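PDB 1T82: thioesterase domain protein YiiD from Shewanella oneidensis, which probably acts on acyl thioesters, as a hotdog-fold thioesterase or an acyltransferase, although its substrate is not known. Local coordinates for residues 76-79 with 80-84. Residues are numbered along the deposited sequence; the frame is centred on the assembly and turned at random.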
loop_
_atom_site.group_PDB
_atom_site.type_symbol
_atom_site.label_atom_id
_atom_site.label_comp_id
_atom_site.label_asym_id
_atom_site.label_seq_id
_atom_site.Cartn_x
_atom_site.Cartn_y
_atom_site.Cartn_z
HETATM N N MSE B 76 2.877 5.411 14.690
HETATM C CA MSE B 76 3.863 5.357 15.758
HETATM C C MSE B 76 4.646 6.665 15.816
HETATM O O MSE B 76 4.883 7.194 16.900
HETATM C CB MSE B 76 4.828 4.183 15.562
HETATM C CG MSE B 76 5.925 4.122 16.624
HETATM SE SE MSE B 76 5.232 4.061 18.435
HETATM C CE MSE B 76 5.380 2.154 18.739
ATOM N N VAL B 77 5.052 7.188 14.661
ATOM C CA VAL B 77 5.796 8.444 14.662
ATOM C C VAL B 77 4.907 9.541 15.228
ATOM O O VAL B 77 5.350 10.364 16.033
ATOM C CB VAL B 77 6.242 8.866 13.249
ATOM C CG1 VAL B 77 7.073 10.150 13.335
ATOM C CG2 VAL B 77 7.051 7.754 12.604
ATOM N N TRP B 78 3.651 9.546 14.799
ATOM C CA TRP B 78 2.682 10.535 15.261
ATOM C C TRP B 78 2.560 10.487 16.785
ATOM O O TRP B 78 2.603 11.521 17.453
ATOM C CB TRP B 78 1.321 10.255 14.619
ATOM C CG TRP B 78 0.263 11.260 14.938
ATOM C CD1 TRP B 78 0.011 12.423 14.275
ATOM C CD2 TRP B 78 -0.708 11.174 15.987
ATOM N NE1 TRP B 78 -1.066 13.069 14.843
ATOM C CE2 TRP B 78 -1.524 12.323 15.895
ATOM C CE3 TRP B 78 -0.967 10.238 16.994
ATOM C CZ2 TRP B 78 -2.585 12.558 16.775
ATOM C CZ3 TRP B 78 -2.021 10.471 17.869
ATOM C CH2 TRP B 78 -2.816 11.623 17.752
ATOM N N LEU B 79 2.412 9.283 17.329
ATOM C CA LEU B 79 2.283 9.100 18.773
ATOM C C LEU B 79 3.489 9.631 19.525
ATOM O O LEU B 79 3.342 10.321 20.534
ATOM C CB LEU B 79 2.097 7.618 19.108
ATOM C CG LEU B 79 0.711 7.022 18.839
ATOM C CD1 LEU B 79 0.779 5.508 18.901
ATOM C CD2 LEU B 79 -0.281 7.558 19.864
ATOM N N GLN B 80 4.683 9.308 19.039
ATOM C CA GLN B 80 5.897 9.768 19.697
ATOM C C GLN B 80 5.977 11.291 19.665
ATOM O O GLN B 80 6.450 11.909 20.619
ATOM C CB GLN B 80 7.128 9.146 19.033
ATOM C CG GLN B 80 7.237 7.628 19.211
ATOM C CD GLN B 80 7.287 7.194 20.667
ATOM O OE1 GLN B 80 7.785 7.922 21.527
ATOM N NE2 GLN B 80 6.787 5.994 20.948
ATOM N N GLN B 81 5.512 11.899 18.575
ATOM C CA GLN B 81 5.530 13.353 18.470
ATOM C C GLN B 81 4.544 13.951 19.466
ATOM O O GLN B 81 4.826 14.969 20.091
ATOM C CB GLN B 81 5.183 13.801 17.048
ATOM C CG GLN B 81 6.232 13.398 16.030
ATOM C CD GLN B 81 5.992 13.989 14.659
ATOM O OE1 GLN B 81 4.976 14.640 14.411
ATOM N NE2 GLN B 81 6.929 13.758 13.754
ATOM N N GLN B 82 3.389 13.313 19.617
ATOM C CA GLN B 82 2.394 13.803 20.561
ATOM C C GLN B 82 2.951 13.763 21.979
ATOM O O GLN B 82 2.743 14.690 22.761
ATOM C CB GLN B 82 1.121 12.957 20.487
ATOM C CG GLN B 82 0.369 13.075 19.173
ATOM C CD GLN B 82 -0.210 14.460 18.957
ATOM O OE1 GLN B 82 -0.975 14.960 19.784
ATOM N NE2 GLN B 82 0.142 15.082 17.840
ATOM N N LEU B 83 3.664 12.689 22.311
ATOM C CA LEU B 83 4.236 12.544 23.647
ATOM C C LEU B 83 5.236 13.647 23.992
ATOM O O LEU B 83 5.348 14.047 25.152
ATOM C CB LEU B 83 4.897 11.166 23.793
ATOM C CG LEU B 83 3.929 9.975 23.819
ATOM C CD1 LEU B 83 4.711 8.665 23.844
ATOM C CD2 LEU B 83 3.024 10.085 25.037
ATOM N N LEU B 84 5.952 14.138 22.985
ATOM C CA LEU B 84 6.941 15.200 23.181
ATOM C C LEU B 84 6.341 16.575 22.926
ATOM O O LEU B 84 6.989 17.600 23.151
ATOM C CB LEU B 84 8.124 14.996 22.236
ATOM C CG LEU B 84 9.044 13.812 22.514
ATOM C CD1 LEU B 84 10.087 13.716 21.418
ATOM C CD2 LEU B 84 9.705 13.988 23.874
#
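Gln82 lies over one face of the Trp78 indole, one helical turn further on, and this stack dominates the side-chain contacts here. Gln82 CG forms a CH-pi contact 3.6 Å from the centroid of the Trp78 six-membered ring, almost directly above it at 2° off the normal. The amide continues across the indole in a nearly parallel plane, turned by 13°, with Gln82 CD 3.7 Å from Trp78 CZ2. With Trp78 CG anti to the backbone N (chi1 -176°), the indole stands beside the residue's own carbonyl carbon, where the Gln82 side chain reaches it; the bend at chi2 lays the amide of Gln82 nearly flat against the indole. Gln82 OE1 also accepts a weak hydrogen bond from Arg17 in helix 12-25, and Trp74 meets the indole with its own ring.

Around the helix, Met76, a selenomethionine, and Gln80 run side by side in van der Waals contact, with Met76 SE 3.5 Å from Gln80 NE2; Phe39 and Trp113 pack against both.

Regular backbone hydrogen bonds join successive turns: Gln80 N to Met76 O (3.0 Å), Gln81 N to Val77 O, Gln82 N to Trp78 O (2.9 Å) and Leu83 N to Leu79 O.

Replacing Trp78 with an alanine would probably leave the Gln82 side chain without the surface it lies on, freer to swing away from Arg17, and open a gap against Leu18 and Ile90.

Near the C-terminal end of the hotdog's long helix 62-84, the glutamine thus serves two chemistries: its aliphatic carbon covers an aromatic face while its amide oxygen is weakly bonded to Arg17, where helix 12-25 packs against Trp78 through Arg17 and Leu18.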